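Telomeric DNA-binding factor trf1 (Schizosaccharomyces pombe, PDB 6K5S) probably binds telomeric DNA repeats, and carries an all-helical telomere repeat-binding factor (TRF) domain through which two copies of the chain associate. Local coordinates at residues A[64-69]-A[80-85]; A[7-12]-A[57-62]; A[88-93]-A[107-112]; A[51-56]-A[96-101]; A[125-130]-A[209-214]. All blocks are in the same frame, centred on the assembly; numbering follows the deposited sequence.

Interaction 1 (A[64-69]-A[80-85]); sequences SFIYSS and STTRRA
Ile66 reaches from the loop that follows helix 41-60 onto the flank of helix 76-94, where Thr82 and Ala85, one turn apart, receive it. Its CB points at that helix, and the side chain forks there. The CG2 branch, turned opposite the backbone N because CG1 takes a chi1 of -54°, lies against the methyl of Thr82 at 3.8 Å from CG2 to CG2, with Thr82 CB only slightly farther from Ile66 CG2 at 4.1 Å. The other branch runs through CG1, which packs on the methyl of Thr61, and continues so that CD1 is carried to the next turn of the helix and stops 3.9 Å from Ala85 CB. Tyr60 approaches the same CD1 atom through its CB. In the helical bundle of this TRF family domain, the contact presses an irregular linker against the helix it leads into, while Leu13 and Ser17 of helix 10-24 pack on Ala85 as well. The backbone of Ile66 is tied down too, its carbonyl accepting a hydrogen bond from Asn86 ND2. Ser68 adds the second point of touch, its CB lying 3.5 Å from Thr82 OG1. Thr82 keeps its hydroxyl between backbone N and carbonyl carbon (chi1 57°), which suits a hydrogen bond back along the helix to Arg79 O; toward the loop the hydroxyl makes van der Waals contact alone, for Ser68 OG stays 3.9 Å from Thr82 OG1.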
# COMPACT_ATOMS: atom_id res chain seq x y z
N SER A 64 10.63 -14.99 5.47
CA SER A 64 9.51 -14.76 6.37
C SER A 64 9.49 -13.33 6.88
O SER A 64 8.44 -12.69 6.88
CB SER A 64 9.57 -15.75 7.53
OG SER A 64 9.28 -17.06 7.10
N PHE A 65 10.65 -12.81 7.30
CA PHE A 65 10.75 -11.49 7.92
C PHE A 65 11.68 -10.59 7.11
O PHE A 65 12.36 -11.01 6.17
CB PHE A 65 11.24 -11.60 9.37
CG PHE A 65 10.26 -12.28 10.27
CD1 PHE A 65 9.24 -11.55 10.86
CD2 PHE A 65 10.35 -13.65 10.50
CE1 PHE A 65 8.31 -12.18 11.69
CE2 PHE A 65 9.42 -14.29 11.33
CZ PHE A 65 8.42 -13.56 11.93
N ILE A 66 11.69 -9.32 7.51
CA ILE A 66 12.45 -8.27 6.83
C ILE A 66 13.71 -7.99 7.62
O ILE A 66 13.64 -7.66 8.81
CB ILE A 66 11.63 -6.99 6.67
CG1 ILE A 66 10.31 -7.30 5.98
CG2 ILE A 66 12.43 -5.91 5.89
CD1 ILE A 66 9.44 -6.10 5.87
N TYR A 67 14.85 -8.06 6.94
CA TYR A 67 16.15 -7.88 7.58
C TYR A 67 16.72 -6.57 7.03
O TYR A 67 17.21 -6.53 5.90
CB TYR A 67 17.03 -9.09 7.31
CG TYR A 67 16.38 -10.39 7.73
CD1 TYR A 67 16.15 -10.67 9.07
CD2 TYR A 67 15.98 -11.33 6.78
CE1 TYR A 67 15.54 -11.86 9.46
CE2 TYR A 67 15.37 -12.53 7.16
CZ TYR A 67 15.16 -12.79 8.50
OH TYR A 67 14.57 -13.99 8.88
N SER A 68 16.60 -5.50 7.81
CA SER A 68 16.85 -4.17 7.26
C SER A 68 18.28 -4.04 6.77
O SER A 68 18.53 -3.47 5.70
CB SER A 68 16.51 -3.07 8.29
OG SER A 68 17.15 -3.25 9.55
N SER A 69 19.23 -4.59 7.52
CA SER A 69 20.62 -4.54 7.09
C SER A 69 20.82 -5.26 5.75
O SER A 69 21.54 -4.77 4.87
CB SER A 69 21.53 -5.13 8.17
OG SER A 69 21.18 -6.48 8.43
N SER A 80 13.01 1.76 11.98
CA SER A 80 11.85 1.71 12.88
C SER A 80 10.64 1.10 12.17
O SER A 80 9.86 0.35 12.78
CB SER A 80 11.54 3.12 13.38
OG SER A 80 10.31 3.15 14.07
N THR A 81 10.48 1.41 10.88
CA THR A 81 9.37 0.85 10.11
C THR A 81 9.55 -0.64 9.87
O THR A 81 8.58 -1.39 9.92
CB THR A 81 9.24 1.58 8.77
OG1 THR A 81 8.93 2.95 9.03
CG2 THR A 81 8.13 1.00 7.96
N THR A 82 10.77 -1.09 9.56
CA THR A 82 10.89 -2.53 9.35
C THR A 82 10.70 -3.29 10.66
O THR A 82 10.17 -4.41 10.65
CB THR A 82 12.23 -2.91 8.70
OG1 THR A 82 13.32 -2.44 9.49
CG2 THR A 82 12.32 -2.33 7.30
N ARG A 83 11.06 -2.67 11.79
CA ARG A 83 10.82 -3.34 13.07
C ARG A 83 9.33 -3.51 13.34
O ARG A 83 8.89 -4.59 13.77
CB ARG A 83 11.48 -2.57 14.22
CG ARG A 83 12.98 -2.76 14.27
CD ARG A 83 13.55 -2.15 15.54
NE ARG A 83 13.20 -0.75 15.70
CZ ARG A 83 14.05 0.25 15.55
NH1 ARG A 83 15.31 0.00 15.22
NH2 ARG A 83 13.65 1.50 15.74
N ARG A 84 8.55 -2.45 13.09
CA ARG A 84 7.09 -2.54 13.16
C ARG A 84 6.55 -3.59 12.21
O ARG A 84 5.65 -4.36 12.57
CB ARG A 84 6.47 -1.17 12.84
CG ARG A 84 6.79 -0.06 13.84
CD ARG A 84 5.53 0.57 14.46
NE ARG A 84 5.87 1.61 15.43
CZ ARG A 84 5.55 2.90 15.30
NH1 ARG A 84 4.86 3.31 14.24
NH2 ARG A 84 5.91 3.77 16.24
N ALA A 85 7.08 -3.62 10.97
CA ALA A 85 6.58 -4.59 10.00
C ALA A 85 6.80 -6.00 10.51
O ALA A 85 5.90 -6.85 10.41
CB ALA A 85 7.26 -4.37 8.64

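Interaction 2 (A[7-12]-A[57-62]); sequences TSLIPT and KDIYTE
Tyr60 drives its phenol end into the turn where helix 4-8 passes into helix 10-24, overlapping the backbone of Leu9 and the side chain of Ile10. In the helical bundle of the TRF family domain this joins the amino-terminal helices to the last turn of helix 41-60. The ring meets its two neighbours differently: Leu9 CB sits at the ring edge, near its plane and 4.2 Å from Tyr60 CE1, whereas Ile10 CD1 comes in obliquely, 4.0 Å from CE2 of the tyrosine, the two side chains crossing almost at right angles. A chi1 of -73° sets CG beside the backbone N and turns the ring toward the turn at Leu9, where Tyr60 OH lies 3.2 Å from Leu9 C. Tyr60 OH is just as near to Ile10 N, but the angle there is too poor for a hydrogen bond; the bond it does make goes to Arg6 O, one turn earlier. Arg6 NE in turn hydrogen-bonds Ile59 O. Beside the ring, Leu9 and Ile59 cross roughly perpendicularly, Leu9 CD1 lying 3.7 Å from Ile59 CD1. Both also pack on the second subunit, Leu9 on Ile19 and Ile59 on Met52 of that chain, which places this edge of the contact at the dimer interface. The helix bearing the tyrosine stops immediately afterwards: Thr61 leaves helical backbone angles, and Lys57 O accepts both Tyr60 N and Thr61 N, each 2.9 Å from it.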
# COMPACT_ATOMS: atom_id res chain seq x y z
N THR A 7 13.02 1.97 -0.66
CA THR A 7 13.11 3.30 -0.06
C THR A 7 11.76 4.03 -0.12
O THR A 7 11.30 4.59 0.88
CB THR A 7 14.18 4.14 -0.77
OG1 THR A 7 15.44 3.46 -0.70
CG2 THR A 7 14.33 5.47 -0.10
N SER A 8 11.14 4.06 -1.30
CA SER A 8 9.98 4.93 -1.47
C SER A 8 8.73 4.40 -0.79
O SER A 8 7.86 5.20 -0.43
CB SER A 8 9.71 5.20 -2.95
OG SER A 8 9.56 4.02 -3.70
N LEU A 9 8.64 3.08 -0.55
CA LEU A 9 7.43 2.47 -0.02
C LEU A 9 7.38 2.42 1.50
O LEU A 9 6.43 1.85 2.05
CB LEU A 9 7.26 1.05 -0.57
CG LEU A 9 6.80 1.11 -2.04
CD1 LEU A 9 6.96 -0.21 -2.70
CD2 LEU A 9 5.34 1.57 -2.11
N ILE A 10 8.38 2.98 2.19
CA ILE A 10 8.41 2.88 3.64
C ILE A 10 7.12 3.43 4.26
O ILE A 10 6.56 2.75 5.12
CB ILE A 10 9.69 3.55 4.19
CG1 ILE A 10 10.90 2.60 4.02
CG2 ILE A 10 9.47 4.00 5.63
CD1 ILE A 10 10.92 1.38 4.94
N PRO A 11 6.56 4.56 3.82
CA PRO A 11 5.27 4.99 4.42
C PRO A 11 4.14 3.97 4.28
O PRO A 11 3.34 3.80 5.21
CB PRO A 11 4.97 6.30 3.68
CG PRO A 11 6.34 6.85 3.38
CD PRO A 11 7.15 5.63 3.00
N THR A 12 4.06 3.26 3.15
CA THR A 12 3.04 2.23 2.98
C THR A 12 3.30 1.03 3.89
O THR A 12 2.40 0.55 4.59
CB THR A 12 2.99 1.77 1.51
OG1 THR A 12 2.48 2.81 0.67
CG2 THR A 12 2.13 0.52 1.37
N LYS A 57 5.09 -6.54 1.42
CA LYS A 57 6.09 -7.36 2.10
C LYS A 57 7.01 -8.04 1.10
O LYS A 57 8.22 -8.15 1.33
CB LYS A 57 5.39 -8.42 2.97
CG LYS A 57 6.31 -9.38 3.75
CD LYS A 57 5.50 -10.54 4.36
CE LYS A 57 6.36 -11.60 5.03
NZ LYS A 57 7.13 -12.41 4.05
N ASP A 58 6.45 -8.50 -0.02
CA ASP A 58 7.26 -9.18 -1.04
C ASP A 58 8.29 -8.24 -1.66
O ASP A 58 9.34 -8.70 -2.12
CB ASP A 58 6.35 -9.77 -2.10
CG ASP A 58 5.70 -11.05 -1.65
OD1 ASP A 58 6.14 -11.61 -0.61
OD2 ASP A 58 4.75 -11.49 -2.34
N ILE A 59 8.02 -6.94 -1.66
CA ILE A 59 9.02 -5.96 -2.10
C ILE A 59 10.21 -5.93 -1.16
O ILE A 59 11.35 -5.71 -1.59
CB ILE A 59 8.36 -4.58 -2.25
CG1 ILE A 59 7.52 -4.56 -3.53
CG2 ILE A 59 9.40 -3.46 -2.28
CD1 ILE A 59 6.25 -3.80 -3.42
N TYR A 60 9.98 -6.17 0.13
CA TYR A 60 11.04 -6.05 1.12
C TYR A 60 11.75 -7.35 1.44
O TYR A 60 12.90 -7.32 1.88
CB TYR A 60 10.48 -5.47 2.43
CG TYR A 60 10.19 -4.01 2.28
CD1 TYR A 60 8.97 -3.58 1.75
CD2 TYR A 60 11.15 -3.07 2.59
CE1 TYR A 60 8.72 -2.25 1.57
CE2 TYR A 60 10.91 -1.72 2.42
CZ TYR A 60 9.69 -1.32 1.91
OH TYR A 60 9.46 0.02 1.75
N THR A 61 11.08 -8.49 1.28
CA THR A 61 11.74 -9.74 1.63
C THR A 61 11.20 -10.88 0.78
O THR A 61 10.01 -10.92 0.45
CB THR A 61 11.59 -10.06 3.13
OG1 THR A 61 12.39 -11.19 3.46
CG2 THR A 61 10.15 -10.36 3.49
N GLU A 62 12.07 -11.82 0.43
CA GLU A 62 11.58 -13.08 -0.09
C GLU A 62 11.51 -14.16 0.99
O GLU A 62 11.18 -15.30 0.68
CB GLU A 62 12.43 -13.56 -1.28
CG GLU A 62 13.86 -13.11 -1.26
CD GLU A 62 14.66 -13.64 -2.45
OE1 GLU A 62 14.14 -13.67 -3.59
OE2 GLU A 62 15.81 -14.05 -2.23

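Interaction 3 (A[88-93]-A[107-112]); sequences AIFLAA and ENFLEV
Val112 N is held by two carbonyls of its own helix, soundly by Asn108 O at 3.0 Å and weakly by Phe109 O, and this pair of bonds follows a kink, since the amides of residues 110 and 111 find no acceptor in the preceding turn. The valine so placed faces helix 76-94, and its CG1 lies 4.0 Å from Phe90 CB and 4.2 Å from Phe90 CD2. Phe90 thus has its root and one ring flank against Val112, and its far end against Phe109: Phe90 CZ comes within 3.9 Å of Phe109 CD1, and CE2 of the same ring is 4.2 Å from that atom. Phe90 CZ arrives at the edge of the Phe109 ring and in its plane. Both phenylalanines turn CG opposite the backbone N (chi1 -164° for Phe90, 179° for Phe109), which helps bring the two ring ends together. Around them lies a largely aromatic core: Phe113 stacks on Phe109 and meets Phe90 edge-to-face, and the Tyr128 ring meets Phe109 with its plane within about 10° of parallel. Leu131 of helix 122-141 is an aliphatic neighbour that packs on both rings of the pair. The contact lies close to the centre of the chain, and all three residues that touch are buried. With no hydrogen bond crossing between the two segments, their direct cohesion is apolar, resting on dispersion and the exclusion of water and on the fit of ring to ring and methyl.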
# COMPACT_ATOMS: atom_id res chain seq x y z
N ALA A 88 4.19 -6.92 12.91
CA ALA A 88 2.91 -7.17 12.25
C ALA A 88 2.93 -8.53 11.57
O ALA A 88 1.93 -9.27 11.63
CB ALA A 88 2.60 -6.05 11.25
N ILE A 89 4.06 -8.87 10.94
CA ILE A 89 4.21 -10.18 10.30
C ILE A 89 4.07 -11.30 11.33
O ILE A 89 3.40 -12.31 11.08
CB ILE A 89 5.58 -10.27 9.58
CG1 ILE A 89 5.58 -9.42 8.32
CG2 ILE A 89 5.91 -11.73 9.19
CD1 ILE A 89 7.01 -9.21 7.76
N PHE A 90 4.72 -11.15 12.49
CA PHE A 90 4.67 -12.20 13.50
C PHE A 90 3.25 -12.39 14.02
O PHE A 90 2.77 -13.53 14.14
CB PHE A 90 5.61 -11.86 14.65
CG PHE A 90 5.93 -13.02 15.54
CD1 PHE A 90 5.04 -13.41 16.53
CD2 PHE A 90 7.14 -13.71 15.41
CE1 PHE A 90 5.33 -14.48 17.37
CE2 PHE A 90 7.43 -14.79 16.24
CZ PHE A 90 6.53 -15.16 17.22
N LEU A 91 2.55 -11.28 14.30
CA LEU A 91 1.20 -11.36 14.82
C LEU A 91 0.24 -11.92 13.78
O LEU A 91 -0.66 -12.70 14.11
CB LEU A 91 0.76 -9.98 15.31
CG LEU A 91 -0.55 -9.88 16.10
CD1 LEU A 91 -0.56 -10.88 17.26
CD2 LEU A 91 -0.72 -8.46 16.60
N ALA A 92 0.43 -11.55 12.51
CA ALA A 92 -0.43 -12.09 11.46
C ALA A 92 -0.17 -13.57 11.25
O ALA A 92 -1.10 -14.35 11.02
CB ALA A 92 -0.22 -11.33 10.15
N ALA A 93 1.10 -13.98 11.33
CA ALA A 93 1.42 -15.41 11.29
C ALA A 93 0.69 -16.17 12.39
O ALA A 93 0.11 -17.24 12.14
CB ALA A 93 2.93 -15.64 11.43
N GLU A 107 13.01 -19.25 15.11
CA GLU A 107 14.35 -18.82 14.69
C GLU A 107 14.48 -17.30 14.69
O GLU A 107 15.57 -16.77 14.96
CB GLU A 107 14.66 -19.36 13.29
CG GLU A 107 15.97 -18.90 12.69
CD GLU A 107 16.38 -19.76 11.50
OE1 GLU A 107 15.96 -19.43 10.36
OE2 GLU A 107 17.10 -20.76 11.70
N ASN A 108 13.41 -16.59 14.37
CA ASN A 108 13.40 -15.14 14.23
C ASN A 108 12.85 -14.41 15.45
O ASN A 108 12.78 -13.18 15.41
CB ASN A 108 12.58 -14.75 13.00
CG ASN A 108 13.26 -15.15 11.69
OD1 ASN A 108 14.10 -14.41 11.17
ND2 ASN A 108 12.87 -16.30 11.14
N PHE A 109 12.47 -15.13 16.52
CA PHE A 109 11.77 -14.48 17.64
C PHE A 109 12.58 -13.33 18.23
O PHE A 109 12.06 -12.23 18.43
CB PHE A 109 11.43 -15.50 18.72
CG PHE A 109 10.72 -14.90 19.91
CD1 PHE A 109 9.35 -14.78 19.92
CD2 PHE A 109 11.44 -14.43 20.99
CE1 PHE A 109 8.70 -14.20 21.01
CE2 PHE A 109 10.80 -13.88 22.08
CZ PHE A 109 9.43 -13.75 22.09
N LEU A 110 13.86 -13.57 18.53
CA LEU A 110 14.65 -12.51 19.16
C LEU A 110 14.88 -11.34 18.21
O LEU A 110 14.94 -10.19 18.66
CB LEU A 110 15.98 -13.08 19.65
CG LEU A 110 15.83 -14.06 20.83
CD1 LEU A 110 17.18 -14.68 21.19
CD2 LEU A 110 15.18 -13.41 22.04
N GLU A 111 15.01 -11.59 16.91
CA GLU A 111 15.18 -10.48 15.98
C GLU A 111 13.91 -9.64 15.88
O GLU A 111 13.97 -8.43 15.67
CB GLU A 111 15.59 -11.02 14.61
CG GLU A 111 15.73 -9.95 13.55
CD GLU A 111 16.94 -9.07 13.80
OE1 GLU A 111 18.02 -9.61 14.15
OE2 GLU A 111 16.81 -7.84 13.66
N VAL A 112 12.75 -10.27 16.07
CA VAL A 112 11.48 -9.57 15.97
C VAL A 112 11.19 -8.79 17.25
O VAL A 112 10.74 -7.64 17.20
CB VAL A 112 10.37 -10.60 15.65
CG1 VAL A 112 8.98 -9.97 15.77
CG2 VAL A 112 10.58 -11.17 14.26

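Interaction 4 (A[51-56]-A[96-101]); sequences NMFRMV and GALQIG
Phe53 is the first residue of 51-56 to reach across, sending its ring edge to Leu98 CD1, which lies near the ring plane and 4.2 Å from Phe53 CE2. This joins helix 41-60 of the TRF helical bundle to the loop between helices 76-94 and 102-113. Ile89 of helix 76-94 packs on both Phe53 and Leu98. Next in sequence, Arg54 supplies the polar part. Its aliphatic stem runs alongside Leu98 in the opposite direction, CG lying 3.7 Å from Leu98 CD2, and a bend at chi3 (-147°) turns the guanidinium toward the loop backbone. There NH2 donates to Ala97 O over 2.9 Å, almost straight at 175°, with the acceptor in the guanidinium plane and the nitrogen in the carbonyl plane. The carbonyl is presented just after Gly96, whose positive phi completes a Schellman motif ending helix 76-94. Farther along, Met55 and Val56 face elsewhere, packing on Met55 and Met52 of the second subunit, so one helix serves both the loop and the dimer. A water adds a second link from Arg54: it donates to Ala97 O at 3.1 Å and accepts weakly from Arg54 NE at 3.0 Å.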
# COMPACT_ATOMS: atom_id res chain seq x y z
N ASN A 51 -4.12 -8.18 1.86
CA ASN A 51 -3.71 -8.36 0.47
C ASN A 51 -2.70 -7.30 0.04
O ASN A 51 -1.74 -7.60 -0.68
CB ASN A 51 -4.92 -8.34 -0.46
CG ASN A 51 -5.74 -9.61 -0.37
OD1 ASN A 51 -5.28 -10.62 0.16
ND2 ASN A 51 -6.97 -9.57 -0.88
N MET A 52 -2.91 -6.06 0.47
CA MET A 52 -1.91 -5.04 0.17
C MET A 52 -0.63 -5.32 0.94
O MET A 52 0.47 -5.14 0.39
CB MET A 52 -2.44 -3.63 0.47
CG MET A 52 -3.37 -3.03 -0.64
SD MET A 52 -4.09 -1.41 -0.18
CE MET A 52 -4.96 -1.91 1.26
N PHE A 53 -0.75 -5.79 2.18
CA PHE A 53 0.44 -6.03 2.99
C PHE A 53 1.29 -7.14 2.38
O PHE A 53 2.50 -7.00 2.25
CB PHE A 53 0.05 -6.37 4.42
CG PHE A 53 1.24 -6.48 5.36
CD1 PHE A 53 2.00 -5.35 5.66
CD2 PHE A 53 1.59 -7.68 5.93
CE1 PHE A 53 3.09 -5.44 6.52
CE2 PHE A 53 2.67 -7.79 6.78
CZ PHE A 53 3.42 -6.65 7.08
N ARG A 54 0.65 -8.23 1.96
CA ARG A 54 1.38 -9.29 1.28
C ARG A 54 2.16 -8.77 0.06
O ARG A 54 3.31 -9.16 -0.15
CB ARG A 54 0.41 -10.40 0.86
CG ARG A 54 0.10 -11.40 1.95
CD ARG A 54 -0.97 -12.45 1.49
NE ARG A 54 -1.79 -12.84 2.64
CZ ARG A 54 -3.09 -12.59 2.80
NH1 ARG A 54 -3.81 -11.98 1.87
NH2 ARG A 54 -3.68 -12.99 3.93
N MET A 55 1.55 -7.88 -0.73
CA MET A 55 2.25 -7.33 -1.89
C MET A 55 3.44 -6.48 -1.46
O MET A 55 4.52 -6.59 -2.05
CB MET A 55 1.31 -6.49 -2.76
CG MET A 55 0.17 -7.25 -3.45
SD MET A 55 -0.56 -6.13 -4.68
CE MET A 55 0.99 -5.70 -5.49
N VAL A 56 3.26 -5.60 -0.47
CA VAL A 56 4.36 -4.73 -0.07
C VAL A 56 5.46 -5.54 0.61
O VAL A 56 6.65 -5.30 0.37
CB VAL A 56 3.87 -3.57 0.82
CG1 VAL A 56 3.46 -4.03 2.16
CG2 VAL A 56 4.97 -2.50 0.98
N GLY A 96 -2.84 -16.59 11.71
CA GLY A 96 -3.11 -17.33 10.50
C GLY A 96 -3.28 -16.52 9.24
O GLY A 96 -3.49 -17.11 8.17
N ALA A 97 -3.19 -15.18 9.33
CA ALA A 97 -3.30 -14.34 8.15
C ALA A 97 -2.09 -14.49 7.23
O ALA A 97 -2.18 -14.23 6.03
CB ALA A 97 -3.47 -12.88 8.58
N LEU A 98 -0.95 -14.90 7.76
CA LEU A 98 0.23 -15.22 6.97
C LEU A 98 0.65 -16.63 7.31
O LEU A 98 0.42 -17.09 8.43
CB LEU A 98 1.39 -14.26 7.24
CG LEU A 98 1.27 -12.80 6.79
CD1 LEU A 98 2.49 -11.99 7.26
CD2 LEU A 98 1.11 -12.74 5.27
N GLN A 99 1.26 -17.30 6.33
CA GLN A 99 1.67 -18.70 6.41
C GLN A 99 3.17 -18.74 6.72
O GLN A 99 4.01 -18.83 5.82
CB GLN A 99 1.35 -19.44 5.12
CG GLN A 99 -0.14 -19.74 4.96
CD GLN A 99 -0.71 -20.46 6.17
OE1 GLN A 99 -1.45 -19.87 6.96
NE2 GLN A 99 -0.36 -21.74 6.33
N ILE A 100 3.50 -18.69 8.00
CA ILE A 100 4.88 -18.74 8.46
C ILE A 100 4.96 -19.82 9.53
O ILE A 100 4.28 -19.75 10.55
CB ILE A 100 5.36 -17.37 8.97
CG1 ILE A 100 5.20 -16.35 7.84
CG2 ILE A 100 6.80 -17.45 9.45
CD1 ILE A 100 5.60 -14.93 8.18
N GLY A 101 5.76 -20.84 9.27
CA GLY A 101 5.79 -22.00 10.14
C GLY A 101 6.43 -21.69 11.47
O GLY A 101 7.15 -20.71 11.65
O HOH W 1 -1.10 -15.67 3.53

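Interaction 5 (A[125-130]-A[209-214]); sequences GTLYME and GKFLSE
Phe211 brings the CD1-CE1 side of its ring against CB and the carbonyl carbon of Glu130, Phe211 CD1 being 3.7 Å from Glu130 CB and Phe211 CE1 3.9 Å from Glu130 C. Glu130 CB approaches that ring obliquely, as does Leu127 CD1, 4.2 Å from Phe211 CE1. The same leucine methyl lies 4.2 Å from Glu214 CB, the two side chains running antiparallel beside one another. These touches join helices 122-141 and 208-222 of the TRF bundle, whose segments run nearly antiparallel at 151° with axes 10.8 Å apart, a separation bridged by side chains. One shell out, Leu127 is backed by Phe109 and Phe113 of helix 102-113, and Trp208 meets the Phe211 ring. Neither carboxylate bonds across the contact. Glu130 bends at chi2 (-59°) and its OE2 makes a salt bridge with Arg189 of helix 177-195, while Glu214 OE2 receives Lys210 NZ at 2.8 Å from above the carboxylate plane. Between the segments the glutamates therefore contribute carbon surface, CB and backbone, and their charges are matched by partners outside the interface or within one helix; the direct adhesion is apolar, with the salt bridges probably balancing charge at its margin.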
# COMPACT_ATOMS: atom_id res chain seq x y z
N GLY A 125 11.56 -13.17 27.49
CA GLY A 125 11.99 -14.53 27.76
C GLY A 125 10.82 -15.47 28.00
O GLY A 125 10.79 -16.59 27.48
N THR A 126 9.86 -15.04 28.82
CA THR A 126 8.67 -15.86 29.05
C THR A 126 7.92 -16.11 27.76
O THR A 126 7.47 -17.24 27.49
CB THR A 126 7.75 -15.19 30.08
OG1 THR A 126 8.41 -15.15 31.34
CG2 THR A 126 6.44 -15.96 30.21
N LEU A 127 7.76 -15.08 26.93
CA LEU A 127 7.12 -15.25 25.64
C LEU A 127 7.90 -16.21 24.74
O LEU A 127 7.30 -17.03 24.04
CB LEU A 127 6.97 -13.89 24.96
CG LEU A 127 5.86 -13.71 23.94
CD1 LEU A 127 4.51 -14.20 24.50
CD2 LEU A 127 5.81 -12.23 23.55
N TYR A 128 9.23 -16.10 24.73
CA TYR A 128 10.08 -17.03 23.99
C TYR A 128 9.78 -18.48 24.38
O TYR A 128 9.62 -19.36 23.51
CB TYR A 128 11.54 -16.70 24.29
CG TYR A 128 12.58 -17.10 23.28
CD1 TYR A 128 12.23 -17.44 21.98
CD2 TYR A 128 13.91 -17.13 23.63
CE1 TYR A 128 13.21 -17.79 21.06
CE2 TYR A 128 14.89 -17.47 22.71
CZ TYR A 128 14.53 -17.80 21.43
OH TYR A 128 15.49 -18.13 20.52
N MET A 129 9.75 -18.75 25.69
CA MET A 129 9.54 -20.11 26.17
C MET A 129 8.19 -20.66 25.74
O MET A 129 8.09 -21.85 25.38
CB MET A 129 9.65 -20.14 27.70
CG MET A 129 9.36 -21.50 28.34
SD MET A 129 9.38 -21.41 30.18
CE MET A 129 8.03 -20.32 30.52
N GLU A 130 7.13 -19.84 25.82
CA GLU A 130 5.81 -20.31 25.42
C GLU A 130 5.72 -20.50 23.91
O GLU A 130 5.03 -21.41 23.44
CB GLU A 130 4.72 -19.32 25.88
CG GLU A 130 4.57 -19.16 27.42
CD GLU A 130 4.24 -20.46 28.16
OE1 GLU A 130 3.71 -21.42 27.54
OE2 GLU A 130 4.51 -20.54 29.38
N GLY A 209 -5.11 -20.87 22.81
CA GLY A 209 -5.78 -19.63 23.14
C GLY A 209 -5.05 -18.83 24.20
O GLY A 209 -4.95 -17.60 24.11
N LYS A 210 -4.50 -19.51 25.20
CA LYS A 210 -3.72 -18.81 26.21
C LYS A 210 -2.45 -18.21 25.60
O LYS A 210 -2.07 -17.08 25.95
CB LYS A 210 -3.38 -19.75 27.36
CG LYS A 210 -2.87 -19.02 28.59
CD LYS A 210 -2.58 -20.00 29.73
CE LYS A 210 -1.10 -19.99 30.08
NZ LYS A 210 -0.66 -18.64 30.53
N PHE A 211 -1.79 -18.92 24.69
CA PHE A 211 -0.61 -18.31 24.08
C PHE A 211 -1.00 -17.13 23.21
O PHE A 211 -0.31 -16.11 23.18
CB PHE A 211 0.18 -19.34 23.26
CG PHE A 211 1.32 -18.73 22.49
CD1 PHE A 211 2.44 -18.27 23.15
CD2 PHE A 211 1.25 -18.57 21.12
CE1 PHE A 211 3.49 -17.70 22.46
CE2 PHE A 211 2.30 -17.99 20.41
CZ PHE A 211 3.42 -17.55 21.08
N LEU A 212 -2.10 -17.25 22.47
CA LEU A 212 -2.56 -16.14 21.66
C LEU A 212 -2.76 -14.90 22.53
O LEU A 212 -2.28 -13.81 22.21
CB LEU A 212 -3.85 -16.53 20.95
CG LEU A 212 -4.08 -16.24 19.47
CD1 LEU A 212 -3.01 -16.86 18.60
CD2 LEU A 212 -5.45 -16.80 19.08
N SER A 213 -3.41 -15.08 23.68
CA SER A 213 -3.66 -13.96 24.58
C SER A 213 -2.36 -13.41 25.15
O SER A 213 -2.20 -12.20 25.30
CB SER A 213 -4.61 -14.39 25.69
OG SER A 213 -5.40 -13.30 26.13
N GLU A 214 -1.40 -14.29 25.45
CA GLU A 214 -0.11 -13.82 25.92
C GLU A 214 0.56 -12.92 24.90
O GLU A 214 1.07 -11.84 25.24
CB GLU A 214 0.82 -15.00 26.25
CG GLU A 214 0.31 -15.99 27.29
CD GLU A 214 0.40 -15.47 28.71
OE1 GLU A 214 1.20 -14.54 28.95
OE2 GLU A 214 -0.32 -16.01 29.58

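Interactions 1 to 4 form a connected group in the amino-terminal half of the chain: interactions 1 and 2 lie 9 Å apart between centres, interactions 1 and 3 share helix 76-94, and interactions 2 and 4 share helix 41-60. Ile89 on helix 76-94 touches Phe65, Phe53 and Ile100, linking interactions 1, 3 and 4. Along the chain, interaction 4 crosses both 2 and 3, so that their segments come in alternating order. Interaction 5 closes later and lies across the chain's centre from interactions 1, 2 and 4, about 29 Å from interaction 2 between centres, yet Phe109 against Leu127 and Tyr128 connects it to interaction 3. Interactions 2 and 4 also touch the second subunit, so the bundle's packing continues into the dimer interface.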